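Local coordinates for protein phosphoribosylformylglycinamidine synthase 2 (Thermus thermophilus, PDB 3VIU) that belongs to the PurM-like family of AIR synthase related proteins, carries two copies of its paired domains, and holds bound ADP and magnesium, at residues E562-A576 against E651-V665. Numbering follows the deposited sequence.
Sequences EVLLLIGEERGELGA and EALFGEAPSRVLFTV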
ATOM      1  N   GLU A 562     -11.711  -9.449  32.601  1.00 17.80           N
ATOM      2  CA  GLU A 562     -12.569  -8.901  31.561  1.00 16.46           C
ATOM      3  C   GLU A 562     -13.265 -10.045  30.839  1.00 16.11           C
ATOM      4  O   GLU A 562     -12.682 -11.113  30.654  1.00 16.57           O
ATOM      5  CB  GLU A 562     -11.747  -8.070  30.571  1.00 17.14           C
ATOM      6  CG  GLU A 562     -11.319  -6.711  31.119  1.00 20.89           C
ATOM      7  CD  GLU A 562     -10.672  -5.812  30.073  1.00 23.08           C
ATOM      8  OE1 GLU A 562     -10.597  -4.590  30.324  1.00 26.46           O
ATOM      9  OE2 GLU A 562     -10.237  -6.317  29.011  1.00 23.69           O
ATOM     10  N   VAL A 563     -14.519  -9.836  30.456  1.00 14.31           N
ATOM     11  CA  VAL A 563     -15.250 -10.872  29.740  1.00 15.08           C
ATOM     12  C   VAL A 563     -14.770 -10.824  28.287  1.00 16.09           C
ATOM     13  O   VAL A 563     -14.668  -9.750  27.693  1.00 15.18           O
ATOM     14  CB  VAL A 563     -16.784 -10.643  29.788  1.00 14.03           C
ATOM     15  CG1 VAL A 563     -17.501 -11.780  29.073  1.00 11.90           C
ATOM     16  CG2 VAL A 563     -17.261 -10.547  31.234  1.00 11.81           C
ATOM     17  N   LEU A 564     -14.471 -11.996  27.734  1.00 15.79           N
ATOM     18  CA  LEU A 564     -13.981 -12.119  26.365  1.00 15.50           C
ATOM     19  C   LEU A 564     -15.053 -12.681  25.435  1.00 13.81           C
ATOM     20  O   LEU A 564     -15.495 -13.812  25.601  1.00 14.64           O
ATOM     21  CB  LEU A 564     -12.735 -13.021  26.354  1.00 15.57           C
ATOM     22  CG  LEU A 564     -12.155 -13.462  24.999  1.00 17.90           C
ATOM     23  CD1 LEU A 564     -11.858 -12.247  24.140  1.00 14.28           C
ATOM     24  CD2 LEU A 564     -10.889 -14.295  25.230  1.00 13.28           C
ATOM     25  N   LEU A 565     -15.465 -11.889  24.454  1.00 13.00           N
ATOM     26  CA  LEU A 565     -16.496 -12.314  23.508  1.00 14.48           C
ATOM     27  C   LEU A 565     -15.983 -12.453  22.068  1.00 15.77           C
ATOM     28  O   LEU A 565     -14.888 -11.999  21.726  1.00 15.96           O
ATOM     29  CB  LEU A 565     -17.662 -11.319  23.494  1.00 12.48           C
ATOM     30  CG  LEU A 565     -18.466 -11.000  24.748  1.00 15.29           C
ATOM     31  CD1 LEU A 565     -17.669 -10.066  25.677  1.00 15.33           C
ATOM     32  CD2 LEU A 565     -19.763 -10.324  24.324  1.00 16.01           C
ATOM     33  N   LEU A 566     -16.807 -13.063  21.223  1.00 15.95           N
ATOM     34  CA  LEU A 566     -16.468 -13.247  19.828  1.00 14.85           C
ATOM     35  C   LEU A 566     -17.673 -12.932  18.954  1.00 15.73           C
ATOM     36  O   LEU A 566     -18.748 -13.506  19.138  1.00 15.85           O
ATOM     37  CB  LEU A 566     -15.999 -14.683  19.610  1.00 16.03           C
ATOM     38  CG  LEU A 566     -15.524 -15.186  18.241  1.00 18.98           C
ATOM     39  CD1 LEU A 566     -16.680 -15.804  17.487  1.00 18.67           C
ATOM     40  CD2 LEU A 566     -14.878 -14.054  17.462  1.00 16.81           C
ATOM     41  N   ILE A 567     -17.495 -11.986  18.029  1.00 17.10           N
ATOM     42  CA  ILE A 567     -18.542 -11.601  17.080  1.00 17.10           C
ATOM     43  C   ILE A 567     -18.337 -12.577  15.925  1.00 17.01           C
ATOM     44  O   ILE A 567     -17.239 -12.651  15.377  1.00 13.85           O
ATOM     45  CB  ILE A 567     -18.340 -10.177  16.485  1.00 19.30           C
ATOM     46  CG1 ILE A 567     -17.902  -9.182  17.560  1.00 18.52           C
ATOM     47  CG2 ILE A 567     -19.638  -9.711  15.818  1.00 19.32           C
ATOM     48  CD1 ILE A 567     -18.959  -8.835  18.542  1.00 22.05           C
ATOM     49  N   GLY A 568     -19.379 -13.318  15.560  1.00 18.25           N
ATOM     50  CA  GLY A 568     -19.262 -14.288  14.481  1.00 20.39           C
ATOM     51  C   GLY A 568     -19.221 -15.696  15.050  1.00 21.65           C
ATOM     52  O   GLY A 568     -19.510 -15.893  16.231  1.00 22.00           O
ATOM     53  N   GLU A 569     -18.856 -16.678  14.233  1.00 22.99           N
ATOM     54  CA  GLU A 569     -18.797 -18.056  14.712  1.00 25.64           C
ATOM     55  C   GLU A 569     -17.405 -18.676  14.794  1.00 25.92           C
ATOM     56  O   GLU A 569     -16.460 -18.224  14.136  1.00 25.15           O
ATOM     57  CB  GLU A 569     -19.745 -18.929  13.889  1.00 27.74           C
ATOM     58  CG  GLU A 569     -21.177 -18.833  14.426  1.00 33.44           C
ATOM     59  CD  GLU A 569     -22.239 -19.239  13.428  1.00 36.54           C
ATOM     60  OE1 GLU A 569     -23.430 -19.170  13.797  1.00 36.48           O
ATOM     61  OE2 GLU A 569     -21.890 -19.616  12.283  1.00 38.89           O
ATOM     62  N   GLU A 570     -17.297 -19.711  15.623  1.00 25.02           N
ATOM     63  CA  GLU A 570     -16.035 -20.397  15.877  1.00 26.31           C
ATOM     64  C   GLU A 570     -15.484 -21.189  14.713  1.00 25.77           C
ATOM     65  O   GLU A 570     -14.273 -21.336  14.582  1.00 24.84           O
ATOM     66  CB  GLU A 570     -16.180 -21.340  17.074  1.00 27.55           C
ATOM     67  CG  GLU A 570     -16.915 -20.745  18.261  1.00 31.52           C
ATOM     68  CD  GLU A 570     -16.967 -21.689  19.447  1.00 32.72           C
ATOM     69  OE1 GLU A 570     -17.099 -22.914  19.230  1.00 33.37           O
ATOM     70  OE2 GLU A 570     -16.888 -21.204  20.595  1.00 32.95           O
ATOM     71  N   ARG A 571     -16.374 -21.712  13.880  1.00 27.22           N
ATOM     72  CA  ARG A 571     -15.968 -22.508  12.733  1.00 27.23           C
ATOM     73  C   ARG A 571     -15.384 -21.710  11.584  1.00 24.98           C
ATOM     74  O   ARG A 571     -16.011 -20.783  11.081  1.00 26.02           O
ATOM     75  CB  ARG A 571     -17.148 -23.313  12.192  1.00 30.97           C
ATOM     76  CG  ARG A 571     -17.133 -24.774  12.575  1.00 38.44           C
ATOM     77  CD  ARG A 571     -18.011 -25.582  11.635  1.00 43.64           C
ATOM     78  NE  ARG A 571     -18.055 -27.000  11.988  1.00 50.42           N
ATOM     79  CZ  ARG A 571     -16.990 -27.794  12.066  1.00 52.22           C
ATOM     80  NH1 ARG A 571     -15.780 -27.312  11.819  1.00 53.97           N
ATOM     81  NH2 ARG A 571     -17.134 -29.076  12.381  1.00 54.16           N
ATOM     82  N   GLY A 572     -14.177 -22.086  11.180  1.00 21.94           N
ATOM     83  CA  GLY A 572     -13.523 -21.454  10.052  1.00 20.90           C
ATOM     84  C   GLY A 572     -13.393 -22.529   8.984  1.00 19.21           C
ATOM     85  O   GLY A 572     -13.762 -23.678   9.225  1.00 20.17           O
ATOM     86  N   GLU A 573     -12.889 -22.180   7.806  1.00 18.92           N
ATOM     87  CA  GLU A 573     -12.721 -23.171   6.745  1.00 18.50           C
ATOM     88  C   GLU A 573     -11.225 -23.460   6.577  1.00 18.00           C
ATOM     89  O   GLU A 573     -10.376 -22.661   6.993  1.00 18.61           O
ATOM     90  CB  GLU A 573     -13.328 -22.656   5.434  1.00 21.13           C
ATOM     91  CG  GLU A 573     -14.706 -22.013   5.593  1.00 25.71           C
ATOM     92  CD  GLU A 573     -15.311 -21.534   4.270  1.00 30.06           C
ATOM     93  OE1 GLU A 573     -16.182 -20.635   4.305  1.00 31.04           O
ATOM     94  OE2 GLU A 573     -14.929 -22.058   3.197  1.00 32.49           O
ATOM     95  N   LEU A 574     -10.896 -24.590   5.960  1.00 15.49           N
ATOM     96  CA  LEU A 574      -9.500 -24.973   5.786  1.00 15.89           C
ATOM     97  C   LEU A 574      -8.890 -24.653   4.424  1.00 15.85           C
ATOM     98  O   LEU A 574      -7.669 -24.666   4.280  1.00 16.74           O
ATOM     99  CB  LEU A 574      -9.346 -26.473   6.063  1.00 15.85           C
ATOM    100  CG  LEU A 574      -9.916 -26.925   7.410  1.00 15.05           C
ATOM    101  CD1 LEU A 574      -9.963 -28.439   7.482  1.00 13.09           C
ATOM    102  CD2 LEU A 574      -9.070 -26.344   8.526  1.00 12.85           C
ATOM    103  N   GLY A 575      -9.735 -24.377   3.431  1.00 14.90           N
ATOM    104  CA  GLY A 575      -9.246 -24.076   2.098  1.00 12.49           C
ATOM    105  C   GLY A 575      -8.292 -22.898   2.026  1.00 13.04           C
ATOM    106  O   GLY A 575      -8.604 -21.813   2.501  1.00 14.11           O
ATOM    107  N   ALA A 576      -7.122 -23.115   1.433  1.00 12.14           N
ATOM    108  CA  ALA A 576      -6.118 -22.065   1.280  1.00 12.88           C
ATOM    109  C   ALA A 576      -5.691 -21.493   2.629  1.00 13.20           C
ATOM    110  O   ALA A 576      -5.205 -20.372   2.702  1.00 14.23           O
ATOM    111  CB  ALA A 576      -6.673 -20.948   0.395  1.00 10.27           C
ATOM    112  N   GLU A 651     -11.002 -27.172  11.988  1.00 24.43           N
ATOM    113  CA  GLU A 651     -11.833 -26.096  11.471  1.00 25.34           C
ATOM    114  C   GLU A 651     -12.201 -25.057  12.528  1.00 22.38           C
ATOM    115  O   GLU A 651     -12.211 -23.868  12.257  1.00 22.59           O
ATOM    116  CB  GLU A 651     -13.110 -26.662  10.849  1.00 28.42           C
ATOM    117  CG  GLU A 651     -12.882 -27.522   9.624  1.00 35.30           C
ATOM    118  CD  GLU A 651     -14.180 -28.076   9.066  1.00 40.51           C
ATOM    119  OE1 GLU A 651     -14.930 -28.701   9.848  1.00 44.24           O
ATOM    120  OE2 GLU A 651     -14.455 -27.893   7.857  1.00 42.50           O
ATOM    121  N   ALA A 652     -12.492 -25.501  13.740  1.00 21.24           N
ATOM    122  CA  ALA A 652     -12.876 -24.567  14.784  1.00 20.07           C
ATOM    123  C   ALA A 652     -11.698 -23.890  15.466  1.00 18.83           C
ATOM    124  O   ALA A 652     -11.763 -22.721  15.800  1.00 19.96           O
ATOM    125  CB  ALA A 652     -13.737 -25.273  15.825  1.00 18.82           C
ATOM    126  N   LEU A 653     -10.614 -24.616  15.669  1.00 18.33           N
ATOM    127  CA  LEU A 653      -9.480 -24.031  16.355  1.00 18.16           C
ATOM    128  C   LEU A 653      -8.534 -23.232  15.455  1.00 17.77           C
ATOM    129  O   LEU A 653      -7.962 -22.225  15.891  1.00 16.71           O
ATOM    130  CB  LEU A 653      -8.712 -25.135  17.096  1.00 18.18           C
ATOM    131  CG  LEU A 653      -9.566 -26.006  18.043  1.00 18.29           C
ATOM    132  CD1 LEU A 653      -8.734 -27.146  18.605  1.00 16.56           C
ATOM    133  CD2 LEU A 653     -10.127 -25.153  19.171  1.00 16.34           C
ATOM    134  N   PHE A 654      -8.406 -23.647  14.198  1.00 15.09           N
ATOM    135  CA  PHE A 654      -7.485 -22.994  13.269  1.00 15.48           C
ATOM    136  C   PHE A 654      -8.054 -22.608  11.914  1.00 15.02           C
ATOM    137  O   PHE A 654      -7.374 -21.950  11.133  1.00 15.31           O
ATOM    138  CB  PHE A 654      -6.290 -23.909  13.039  1.00 15.04           C
ATOM    139  CG  PHE A 654      -5.722 -24.468  14.297  1.00 15.38           C
ATOM    140  CD1 PHE A 654      -4.935 -23.680  15.127  1.00 16.30           C
ATOM    141  CD2 PHE A 654      -5.972 -25.788  14.657  1.00 17.23           C
ATOM    142  CE1 PHE A 654      -4.397 -24.199  16.300  1.00 18.31           C
ATOM    143  CE2 PHE A 654      -5.442 -26.320  15.826  1.00 17.91           C
ATOM    144  CZ  PHE A 654      -4.649 -25.522  16.652  1.00 19.21           C
ATOM    145  N   GLY A 655      -9.282 -23.034  11.630  1.00 15.21           N
ATOM    146  CA  GLY A 655      -9.907 -22.712  10.359  1.00 13.29           C
ATOM    147  C   GLY A 655     -10.048 -21.215  10.200  1.00 13.59           C
ATOM    148  O   GLY A 655     -10.149 -20.490  11.194  1.00 13.40           O
ATOM    149  N   GLU A 656     -10.062 -20.736   8.963  1.00 13.06           N
ATOM    150  CA  GLU A 656     -10.182 -19.298   8.743  1.00 14.93           C
ATOM    151  C   GLU A 656     -11.552 -18.876   8.199  1.00 13.25           C
ATOM    152  O   GLU A 656     -12.195 -19.622   7.464  1.00 13.04           O
ATOM    153  CB  GLU A 656      -9.056 -18.835   7.812  1.00 13.58           C
ATOM    154  CG  GLU A 656      -7.732 -19.512   8.147  1.00 15.23           C
ATOM    155  CD  GLU A 656      -6.561 -19.038   7.298  1.00 17.61           C
ATOM    156  OE1 GLU A 656      -6.775 -18.623   6.135  1.00 14.70           O
ATOM    157  OE2 GLU A 656      -5.417 -19.103   7.801  1.00 15.69           O
ATOM    158  N   ALA A 657     -11.991 -17.683   8.596  1.00 14.59           N
ATOM    159  CA  ALA A 657     -13.267 -17.106   8.159  1.00 15.08           C
ATOM    160  C   ALA A 657     -13.247 -15.616   8.462  1.00 15.99           C
ATOM    161  O   ALA A 657     -12.844 -15.202   9.546  1.00 15.41           O
ATOM    162  CB  ALA A 657     -14.441 -17.761   8.881  1.00 13.75           C
ATOM    163  N   PRO A 658     -13.693 -14.788   7.508  1.00 16.93           N
ATOM    164  CA  PRO A 658     -13.709 -13.337   7.696  1.00 16.76           C
ATOM    165  C   PRO A 658     -14.856 -12.880   8.583  1.00 15.89           C
ATOM    166  O   PRO A 658     -15.649 -13.678   9.054  1.00 16.94           O
ATOM    167  CB  PRO A 658     -13.868 -12.824   6.277  1.00 15.74           C
ATOM    168  CG  PRO A 658     -14.851 -13.812   5.726  1.00 15.53           C
ATOM    169  CD  PRO A 658     -14.266 -15.143   6.196  1.00 16.64           C
ATOM    170  N   SER A 659     -14.918 -11.581   8.816  1.00 16.15           N
ATOM    171  CA  SER A 659     -15.987 -10.996   9.605  1.00 18.12           C
ATOM    172  C   SER A 659     -16.079 -11.486  11.049  1.00 17.96           C
ATOM    173  O   SER A 659     -17.151 -11.435  11.650  1.00 19.08           O
ATOM    174  CB  SER A 659     -17.323 -11.233   8.886  1.00 19.64           C
ATOM    175  OG  SER A 659     -17.245 -10.862   7.513  1.00 17.48           O
ATOM    176  N   ARG A 660     -14.965 -11.949  11.606  1.00 16.76           N
ATOM    177  CA  ARG A 660     -14.944 -12.423  12.990  1.00 16.45           C
ATOM    178  C   ARG A 660     -14.047 -11.535  13.861  1.00 17.83           C
ATOM    179  O   ARG A 660     -12.886 -11.290  13.526  1.00 18.02           O
ATOM    180  CB  ARG A 660     -14.468 -13.875  13.039  1.00 16.33           C
ATOM    181  CG  ARG A 660     -15.313 -14.811  12.176  1.00 17.01           C
ATOM    182  CD  ARG A 660     -15.042 -16.274  12.495  1.00 19.30           C
ATOM    183  NE  ARG A 660     -13.687 -16.678  12.133  1.00 20.65           N
ATOM    184  CZ  ARG A 660     -13.118 -17.813  12.523  1.00 19.96           C
ATOM    185  NH1 ARG A 660     -13.786 -18.659  13.293  1.00 19.46           N
ATOM    186  NH2 ARG A 660     -11.886 -18.104  12.137  1.00 22.78           N
ATOM    187  N   VAL A 661     -14.595 -11.057  14.980  1.00 17.77           N
ATOM    188  CA  VAL A 661     -13.867 -10.172  15.891  1.00 15.71           C
ATOM    189  C   VAL A 661     -13.981 -10.530  17.374  1.00 16.01           C
ATOM    190  O   VAL A 661     -15.067 -10.822  17.883  1.00 13.35           O
ATOM    191  CB  VAL A 661     -14.353  -8.701  15.741  1.00 15.97           C
ATOM    192  CG1 VAL A 661     -13.634  -7.802  16.739  1.00 14.58           C
ATOM    193  CG2 VAL A 661     -14.110  -8.212  14.324  1.00 15.29           C
ATOM    194  N   LEU A 662     -12.843 -10.477  18.058  1.00 14.60           N
ATOM    195  CA  LEU A 662     -12.769 -10.751  19.489  1.00 14.27           C
ATOM    196  C   LEU A 662     -12.646  -9.426  20.235  1.00 12.55           C
ATOM    197  O   LEU A 662     -11.981  -8.510  19.764  1.00 15.01           O
ATOM    198  CB  LEU A 662     -11.536 -11.598  19.804  1.00 13.51           C
ATOM    199  CG  LEU A 662     -11.470 -13.035  19.288  1.00 16.17           C
ATOM    200  CD1 LEU A 662     -10.063 -13.613  19.498  1.00 14.05           C
ATOM    201  CD2 LEU A 662     -12.506 -13.858  20.022  1.00 14.16           C
ATOM    202  N   PHE A 663     -13.284  -9.320  21.394  1.00 12.10           N
ATOM    203  CA  PHE A 663     -13.183  -8.104  22.199  1.00 12.64           C
ATOM    204  C   PHE A 663     -13.568  -8.380  23.644  1.00 13.98           C
ATOM    205  O   PHE A 663     -14.225  -9.377  23.943  1.00 12.19           O
ATOM    206  CB  PHE A 663     -14.043  -6.978  21.617  1.00 13.49           C
ATOM    207  CG  PHE A 663     -15.512  -7.137  21.858  1.00 13.15           C
ATOM    208  CD1 PHE A 663     -16.154  -6.377  22.828  1.00 15.66           C
ATOM    209  CD2 PHE A 663     -16.258  -8.037  21.115  1.00 12.17           C
ATOM    210  CE1 PHE A 663     -17.516  -6.510  23.052  1.00 14.25           C
ATOM    211  CE2 PHE A 663     -17.615  -8.177  21.332  1.00 14.17           C
ATOM    212  CZ  PHE A 663     -18.247  -7.411  22.304  1.00 15.46           C
ATOM    213  N   THR A 664     -13.133  -7.507  24.547  1.00 15.60           N
ATOM    214  CA  THR A 664     -13.434  -7.688  25.955  1.00 16.44           C
ATOM    215  C   THR A 664     -14.212  -6.507  26.520  1.00 18.79           C
ATOM    216  O   THR A 664     -14.069  -5.370  26.061  1.00 21.23           O
ATOM    217  CB  THR A 664     -12.151  -7.862  26.768  1.00 16.60           C
ATOM    218  OG1 THR A 664     -11.514  -6.595  26.925  1.00 17.57           O
ATOM    219  CG2 THR A 664     -11.195  -8.806  26.059  1.00 15.06           C
ATOM    220  N   VAL A 665     -15.041  -6.786  27.519  1.00 18.26           N
ATOM    221  CA  VAL A 665     -15.853  -5.758  28.162  1.00 16.52           C
ATOM    222  C   VAL A 665     -15.645  -5.878  29.656  1.00 17.44           C
ATOM    223  O   VAL A 665     -15.234  -6.929  30.149  1.00 16.63           O
ATOM    224  CB  VAL A 665     -17.370  -5.959  27.886  1.00 15.15           C
ATOM    225  CG1 VAL A 665     -17.643  -5.895  26.410  1.00 16.07           C
ATOM    226  CG2 VAL A 665     -17.827  -7.297  28.435  1.00 12.29           C
TER
HETATM  227  O   HOH W   1      -4.507 -18.241   4.510  1.00 10.46           O
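Leu565 and Phe663 face each other as a hydrogen-bonded pair in the antiparallel ladder of strands 563-567 and 661-665, where packing is tight. The first strand gives its Leu565 N-H to Phe663 O in a nearly straight bond of 2.8 Å. Phe663 places CG between its backbone N and carbonyl carbon (chi1 75°), and from there CE2 of the ring reaches Leu565 CB at 3.8 Å. Val563, Ile567, Val661 and Val665 share this face; branched or flat apolar groups suit it because helices 596-611 and 670-679 cover it. Leu566 and Leu662 point to the other face, where their CD2 methyls meet at 3.5 Å beside Leu687 of the neighbouring strand 684-690.

These are neighbouring inner strands of the mixed sheet in the second PurM-like C-terminal domain of the chain; past Ile567 and before Val661 the ladder gives way to loops. Arg660 ties the two loops together. Its chain bends at chi3 (-66°), turning NH1 onto Glu569 O at 2.8 Å, in the guanidinium plane, with a weak bond to Glu570 O, while NE reaches back to Ala657 O. A long cationic side chain thus gathers carbonyls of both loops. Gly572 CA lies over one face of this guanidinium, and Gly572 runs so close to Gly655 (CA atoms 3.8 Å apart) that neither position has room for a side chain. Beyond them, Glu573 and Glu656 form a single bridge, exchanging two backbone bonds.

Toward solvent the contact is looser and charged: exposed Arg571 extends its chain to a salt bridge with Glu651, though NH1 also sits implausibly near Glu651 CB, so the detailed geometry is doubtful. On the inner side of Glu651, buried Leu574 packs CD1 on the aliphatic CG, the two side chains at about a right angle.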